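Local coordinates for TRAP solute Binding Protein (Uncultured marine bacterium, PDB 5I7I), which binds aromatic acids such as 3-hydroxybenzoate as the solute-binding protein of a TRAP transport system, probably handing them to its membrane partners for uptake, at residues V85-T90 with F238-N243; H30-M35 with W89-Y94. All blocks are in the same frame, centred on the assembly; numbering follows the deposited sequence.

Contact 1 (V85-T90 with F238-N243); sequences VDIVWT and FLFLMN. With 3HB (3-hydroxybenzoic acid), chain C.
V88 and L241 face each other as a hydrogen-bonded antiparallel pair, and the same holds for T90 with L239; each pair exchanges two N-H...O bonds. V88 N reaches L241 O at 2.9 Å. A fifth bond, N243 N to D86 O, closes the far end, where N243 OD1 accepts from K246 N, capping the N terminus of helix 244-249, while ND2 donates to V80 O of helix 76-82. Between these rungs CA-H...O contacts fill in, as from W89 CA to L239 O. The short strand axes run at 163°, close to fully antiparallel.

Apolar contacts separate by face. V88, T90, L239 and L241 turn to the side covered by helix 76-82 and loop residues such as F99. I87, W89, F240 and M242 take the other: I87 CG2 touches F240 CE1 at 3.6 Å, while the bend in the M242 chain brings CE within 3.5 Å of I87 CD1.

The aromatic contact is W89 on F238. With CG anti to the backbone N (chi1 -178°), the indole extends along the strand until CZ2 stands 3.3 Å above the centre of the F238 ring, the planes inclined at 43°. Both rings then reach 3-hydroxybenzoate, W89 with its edge through CH2, 3.8 Å from C5. A leucine in place of W89 would probably uncover that F238 face and strip the ligand of an aromatic neighbour. The chemistry implies a pocket wall in which the N-H and C=O groups of V88 with L241 and of T90 with L239 are mutually paired, so that ring edges border the aromatic ligand.

Contact 2 (H30-M35 with W89-Y94); sequences HSFPPM and WTVAGY. With 3HB (3-hydroxybenzoic acid), chain C.
S31 joins the two segments by a side-chain hydrogen bond: its OG donates to W89 O at 2.7 Å. The donor is tilted out of the carbonyl plane. S31 OG is anti to the backbone N (chi1 -168°), and this also sets it in the plane of the indole at its edge, 3.5 Å from W89 CE3.

F32 makes the broadest apolar contact. Its chi1 of 64° holds CG between the backbone N and the carbonyl carbon and directs the ring at the segment 89-94, with CZ leading. CZ meets Y94 CE2 at 3.5 Å, and that carbon sits over one face of the F32 ring, offset toward the rim; P33 CD lies over the opposite face. The F32 and Y94 planes are inclined at 46°, neither stacked nor perpendicular. At the F32 edge come V91 CG2, 4.0 Å from CZ, and T90 OG1, while W89 CZ3 approaches obliquely. P33 follows with CG 3.9 Å from the same W89 CZ3, crossing the indole at about a right angle.

On the partner segment, V91 CB lies over the centre of the Y94 ring, which probably restricts its rotation. Y94 OH donates to the ligand atom O2' at 2.6 Å and is also bonded by V190 N; R168 and E210 supply further hydrogen bonds to the ligand. F32, W89 and Y94 thus form an aromatic cluster beside the bound 3-hydroxybenzoate, with W89 and V91 at the end of strand 87-91 and Y94 in the 3-10 turn that follows lining the pocket, an arrangement consistent with the ligand cleft of a family 7 extracellular solute-binding protein.

From the N terminus, strand 25-31 runs into segment 30-35; contact 2 then closes a loop of 53 residues, containing helices 38-54 and 76-82 and strand 59-64, by returning the chain to 89-94. Contact 1 opens from 85-90 and closes a far longer excursion of 147 residues, which includes all but one strand of the six-stranded sheet, when strand 237-243 comes back. The loops do not nest; they follow one another with an overlap at 85-94, and their segments share W89 and T90. Strand 87-91 lies between 25-31 and 237-243 in the five-stranded sheet. I87 O and H30 N, 2.9 Å apart, probably hydrogen-bond, and both contacts touch 3-hydroxybenzoate.

Contact 1 (V85-T90 with F238-N243)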
loop_
_atom_site.group_PDB
_atom_site.type_symbol
_atom_site.label_atom_id
_atom_site.label_comp_id
_atom_site.label_asym_id
_atom_site.label_seq_id
_atom_site.Cartn_x
_atom_site.Cartn_y
_atom_site.Cartn_z
ATOM N N VAL A 85 16.180 -5.897 -12.426
ATOM C CA VAL A 85 16.313 -6.492 -11.109
ATOM C C VAL A 85 15.392 -7.702 -11.107
ATOM O O VAL A 85 14.595 -7.898 -12.017
ATOM C CB VAL A 85 15.931 -5.507 -9.980
ATOM C CG1 VAL A 85 16.761 -4.233 -10.109
ATOM C CG2 VAL A 85 14.430 -5.187 -9.981
ATOM N N ASP A 86 15.492 -8.504 -10.056
ATOM C CA ASP A 86 14.759 -9.755 -9.989
ATOM C C ASP A 86 13.509 -9.702 -9.132
ATOM O O ASP A 86 12.557 -10.434 -9.405
ATOM C CB ASP A 86 15.687 -10.834 -9.440
ATOM C CG ASP A 86 16.873 -11.043 -10.331
ATOM O OD1 ASP A 86 16.658 -11.294 -11.526
ATOM O OD2 ASP A 86 18.002 -10.905 -9.853
ATOM N N ILE A 87 13.487 -8.884 -8.089
ATOM C CA ILE A 87 12.360 -8.791 -7.159
ATOM C C ILE A 87 12.207 -7.335 -6.756
ATOM O O ILE A 87 13.203 -6.635 -6.540
ATOM C CB ILE A 87 12.569 -9.647 -5.884
ATOM C CG1 ILE A 87 12.942 -11.090 -6.231
ATOM C CG2 ILE A 87 11.321 -9.608 -4.980
ATOM C CD1 ILE A 87 13.348 -11.901 -5.016
ATOM N N VAL A 88 10.959 -6.875 -6.635
ATOM C CA VAL A 88 10.682 -5.554 -6.085
ATOM C C VAL A 88 9.532 -5.625 -5.103
ATOM O O VAL A 88 8.675 -6.507 -5.160
ATOM C CB VAL A 88 10.400 -4.473 -7.140
ATOM C CG1 VAL A 88 11.580 -4.367 -8.093
ATOM C CG2 VAL A 88 9.114 -4.762 -7.868
ATOM N N TRP A 89 9.529 -4.648 -4.189
ATOM C CA TRP A 89 8.368 -4.301 -3.380
ATOM C C TRP A 89 8.038 -2.856 -3.696
ATOM O O TRP A 89 8.916 -1.989 -3.649
ATOM C CB TRP A 89 8.658 -4.483 -1.892
ATOM C CG TRP A 89 7.470 -4.190 -0.994
ATOM C CD1 TRP A 89 6.571 -5.089 -0.532
ATOM C CD2 TRP A 89 7.099 -2.928 -0.436
ATOM N NE1 TRP A 89 5.643 -4.470 0.263
ATOM C CE2 TRP A 89 5.947 -3.142 0.341
ATOM C CE3 TRP A 89 7.622 -1.641 -0.517
ATOM C CZ2 TRP A 89 5.318 -2.119 1.043
ATOM C CZ3 TRP A 89 6.985 -0.623 0.156
ATOM C CH2 TRP A 89 5.849 -0.865 0.926
ATOM N N THR A 90 6.783 -2.589 -4.049
ATOM C CA THR A 90 6.435 -1.225 -4.402
ATOM C C THR A 90 4.951 -0.977 -4.157
ATOM O O THR A 90 4.219 -1.855 -3.710
ATOM C CB THR A 90 6.845 -0.954 -5.850
ATOM O OG1 THR A 90 6.707 0.449 -6.087
ATOM C CG2 THR A 90 5.993 -1.746 -6.831
ATOM N N PHE A 238 0.105 -2.831 -2.250
ATOM C CA PHE A 238 1.514 -3.110 -2.455
ATOM C C PHE A 238 1.693 -4.305 -3.386
ATOM O O PHE A 238 0.913 -5.253 -3.354
ATOM C CB PHE A 238 2.155 -3.495 -1.123
ATOM C CG PHE A 238 2.076 -2.455 -0.041
ATOM C CD1 PHE A 238 2.366 -1.125 -0.291
ATOM C CD2 PHE A 238 1.770 -2.849 1.245
ATOM C CE1 PHE A 238 2.339 -0.187 0.736
ATOM C CE2 PHE A 238 1.753 -1.935 2.291
ATOM C CZ PHE A 238 2.047 -0.598 2.029
ATOM N N LEU A 239 2.751 -4.259 -4.193
ATOM C CA LEU A 239 3.114 -5.343 -5.093
ATOM C C LEU A 239 4.461 -5.891 -4.660
ATOM O O LEU A 239 5.436 -5.141 -4.543
ATOM C CB LEU A 239 3.247 -4.842 -6.528
ATOM C CG LEU A 239 2.047 -4.080 -7.086
ATOM C CD1 LEU A 239 2.347 -3.565 -8.486
ATOM C CD2 LEU A 239 0.809 -4.980 -7.082
ATOM N N PHE A 240 4.514 -7.205 -4.464
ATOM C CA PHE A 240 5.754 -7.929 -4.188
ATOM C C PHE A 240 5.891 -8.899 -5.353
ATOM O O PHE A 240 5.129 -9.865 -5.456
ATOM C CB PHE A 240 5.658 -8.627 -2.834
ATOM C CG PHE A 240 6.956 -9.259 -2.341
ATOM C CD1 PHE A 240 8.187 -8.631 -2.459
ATOM C CD2 PHE A 240 6.897 -10.490 -1.676
ATOM C CE1 PHE A 240 9.333 -9.243 -1.944
ATOM C CE2 PHE A 240 8.015 -11.088 -1.189
ATOM C CZ PHE A 240 9.230 -10.480 -1.329
ATOM N N LEU A 241 6.797 -8.579 -6.280
ATOM C CA LEU A 241 6.834 -9.196 -7.598
ATOM C C LEU A 241 8.229 -9.682 -7.937
ATOM O O LEU A 241 9.226 -9.086 -7.532
ATOM C CB LEU A 241 6.472 -8.159 -8.671
ATOM C CG LEU A 241 5.134 -7.443 -8.525
ATOM C CD1 LEU A 241 5.004 -6.445 -9.654
ATOM C CD2 LEU A 241 3.995 -8.421 -8.533
ATOM N N MET A 242 8.285 -10.762 -8.713
ATOM C CA MET A 242 9.530 -11.306 -9.222
ATOM C C MET A 242 9.492 -11.270 -10.743
ATOM O O MET A 242 8.433 -11.403 -11.372
ATOM C CB MET A 242 9.683 -12.749 -8.741
ATOM C CG MET A 242 10.982 -13.429 -9.153
ATOM S SD MET A 242 11.186 -15.019 -8.360
ATOM C CE MET A 242 11.912 -14.589 -6.801
ATOM N N ASN A 243 10.666 -11.118 -11.341
ATOM C CA ASN A 243 10.763 -11.182 -12.791
ATOM C C ASN A 243 10.348 -12.567 -13.273
ATOM O O ASN A 243 10.795 -13.588 -12.739
ATOM C CB ASN A 243 12.195 -10.882 -13.210
ATOM C CG ASN A 243 12.414 -11.058 -14.704
ATOM O OD1 ASN A 243 12.949 -12.064 -15.150
ATOM N ND2 ASN A 243 11.988 -10.076 -15.479
HETATM C "C1'" 3HB C . 2.613 5.447 0.827
HETATM O "O1'" 3HB C . 1.631 6.044 1.336
HETATM O "O2'" 3HB C . 3.100 5.847 -0.262
HETATM C C1 3HB C . 3.268 4.278 1.551
HETATM C C2 3HB C . 2.641 3.734 2.670
HETATM C C3 3HB C . 3.219 2.686 3.342
HETATM C C4 3HB C . 4.427 2.186 2.934
HETATM C C5 3HB C . 5.055 2.723 1.814
HETATM C C6 3HB C . 4.483 3.771 1.122
HETATM O O3 3HB C . 2.581 2.162 4.443
#

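Contact 2 (H30-M35 with W89-Y94)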
loop_
_atom_site.group_PDB
_atom_site.type_symbol
_atom_site.label_atom_id
_atom_site.label_comp_id
_atom_site.label_asym_id
_atom_site.label_seq_id
_atom_site.Cartn_x
_atom_site.Cartn_y
_atom_site.Cartn_z
ATOM N N HIS A 30 15.034 -4.874 -5.214
ATOM C CA HIS A 30 15.107 -3.419 -5.244
ATOM C C HIS A 30 13.821 -2.819 -4.678
ATOM O O HIS A 30 12.726 -3.296 -4.980
ATOM C CB HIS A 30 15.319 -2.950 -6.694
ATOM C CG HIS A 30 15.918 -1.589 -6.804
ATOM N ND1 HIS A 30 15.768 -0.804 -7.920
ATOM C CD2 HIS A 30 16.709 -0.886 -5.958
ATOM C CE1 HIS A 30 16.432 0.324 -7.760
ATOM N NE2 HIS A 30 17.003 0.306 -6.567
ATOM N N SER A 31 13.945 -1.771 -3.861
ATOM C CA SER A 31 12.770 -1.060 -3.375
ATOM C C SER A 31 13.175 0.346 -2.963
ATOM O O SER A 31 14.359 0.681 -2.897
ATOM C CB SER A 31 12.118 -1.826 -2.233
ATOM O OG SER A 31 10.840 -1.308 -1.935
ATOM N N PHE A 32 12.167 1.169 -2.663
ATOM C CA PHE A 32 12.378 2.590 -2.390
ATOM C C PHE A 32 12.534 2.961 -0.912
ATOM O O PHE A 32 13.260 3.921 -0.628
ATOM C CB PHE A 32 11.296 3.475 -3.035
ATOM C CG PHE A 32 9.910 3.242 -2.504
ATOM C CD1 PHE A 32 9.444 3.918 -1.383
ATOM C CD2 PHE A 32 9.072 2.353 -3.132
ATOM C CE1 PHE A 32 8.163 3.673 -0.888
ATOM C CE2 PHE A 32 7.806 2.109 -2.647
ATOM C CZ PHE A 32 7.343 2.770 -1.529
ATOM N N PRO A 33 11.874 2.310 0.049
ATOM C CA PRO A 33 12.045 2.755 1.438
ATOM C C PRO A 33 13.464 2.509 1.909
ATOM O O PRO A 33 14.154 1.625 1.380
ATOM C CB PRO A 33 11.049 1.881 2.230
ATOM C CG PRO A 33 10.083 1.403 1.237
ATOM C CD PRO A 33 10.908 1.196 -0.004
ATOM N N PRO A 34 13.927 3.247 2.912
ATOM C CA PRO A 34 15.238 2.951 3.489
ATOM C C PRO A 34 15.220 1.638 4.261
ATOM O O PRO A 34 14.164 1.075 4.595
ATOM C CB PRO A 34 15.489 4.146 4.411
ATOM C CG PRO A 34 14.119 4.600 4.797
ATOM C CD PRO A 34 13.288 4.400 3.564
ATOM N N MET A 35 16.437 1.153 4.533
ATOM C CA MET A 35 16.638 -0.143 5.175
ATOM C C MET A 35 15.808 -0.338 6.437
ATOM O O MET A 35 15.194 -1.408 6.579
ATOM C CB MET A 35 18.154 -0.293 5.412
ATOM C CG MET A 35 18.651 -1.470 6.236
ATOM S SD MET A 35 20.478 -1.489 6.283
ATOM C CE MET A 35 20.854 -3.252 6.230
ATOM N N TRP A 89 9.529 -4.648 -4.189
ATOM C CA TRP A 89 8.368 -4.301 -3.380
ATOM C C TRP A 89 8.038 -2.856 -3.696
ATOM O O TRP A 89 8.916 -1.989 -3.649
ATOM C CB TRP A 89 8.658 -4.483 -1.892
ATOM C CG TRP A 89 7.470 -4.190 -0.994
ATOM C CD1 TRP A 89 6.571 -5.089 -0.532
ATOM C CD2 TRP A 89 7.099 -2.928 -0.436
ATOM N NE1 TRP A 89 5.643 -4.470 0.263
ATOM C CE2 TRP A 89 5.947 -3.142 0.341
ATOM C CE3 TRP A 89 7.622 -1.641 -0.517
ATOM C CZ2 TRP A 89 5.318 -2.119 1.043
ATOM C CZ3 TRP A 89 6.985 -0.623 0.156
ATOM C CH2 TRP A 89 5.849 -0.865 0.926
ATOM N N THR A 90 6.783 -2.589 -4.049
ATOM C CA THR A 90 6.435 -1.225 -4.402
ATOM C C THR A 90 4.951 -0.977 -4.157
ATOM O O THR A 90 4.219 -1.855 -3.710
ATOM C CB THR A 90 6.845 -0.954 -5.850
ATOM O OG1 THR A 90 6.707 0.449 -6.087
ATOM C CG2 THR A 90 5.993 -1.746 -6.831
ATOM N N VAL A 91 4.526 0.255 -4.445
ATOM C CA VAL A 91 3.123 0.665 -4.376
ATOM C C VAL A 91 2.573 0.661 -5.796
ATOM O O VAL A 91 3.114 1.347 -6.666
ATOM C CB VAL A 91 2.978 2.058 -3.734
ATOM C CG1 VAL A 91 1.541 2.546 -3.772
ATOM C CG2 VAL A 91 3.448 2.060 -2.260
ATOM N N ALA A 92 1.504 -0.105 -6.037
ATOM C CA ALA A 92 0.982 -0.264 -7.394
ATOM C C ALA A 92 0.651 1.081 -8.019
ATOM O O ALA A 92 1.006 1.357 -9.171
ATOM C CB ALA A 92 -0.279 -1.125 -7.370
ATOM N N GLY A 93 -0.037 1.935 -7.272
ATOM C CA GLY A 93 -0.491 3.209 -7.766
ATOM C C GLY A 93 0.569 4.273 -7.939
ATOM O O GLY A 93 0.248 5.377 -8.392
ATOM N N TYR A 94 1.834 3.994 -7.597
ATOM C CA TYR A 94 2.885 4.934 -7.968
ATOM C C TYR A 94 3.027 5.047 -9.479
ATOM O O TYR A 94 3.626 6.012 -9.954
ATOM C CB TYR A 94 4.233 4.541 -7.362
ATOM C CG TYR A 94 4.429 4.842 -5.879
ATOM C CD1 TYR A 94 3.423 5.406 -5.098
ATOM C CD2 TYR A 94 5.640 4.565 -5.279
ATOM C CE1 TYR A 94 3.636 5.669 -3.770
ATOM C CE2 TYR A 94 5.861 4.834 -3.966
ATOM C CZ TYR A 94 4.881 5.376 -3.207
ATOM O OH TYR A 94 5.148 5.631 -1.872
HETATM C "C1'" 3HB C . 2.613 5.447 0.827
HETATM O "O1'" 3HB C . 1.631 6.044 1.336
HETATM O "O2'" 3HB C . 3.100 5.847 -0.262
HETATM C C1 3HB C . 3.268 4.278 1.551
HETATM C C2 3HB C . 2.641 3.734 2.670
HETATM C C3 3HB C . 3.219 2.686 3.342
HETATM C C4 3HB C . 4.427 2.186 2.934
HETATM C C5 3HB C . 5.055 2.723 1.814
HETATM C C6 3HB C . 4.483 3.771 1.122
HETATM O O3 3HB C . 2.581 2.162 4.443
#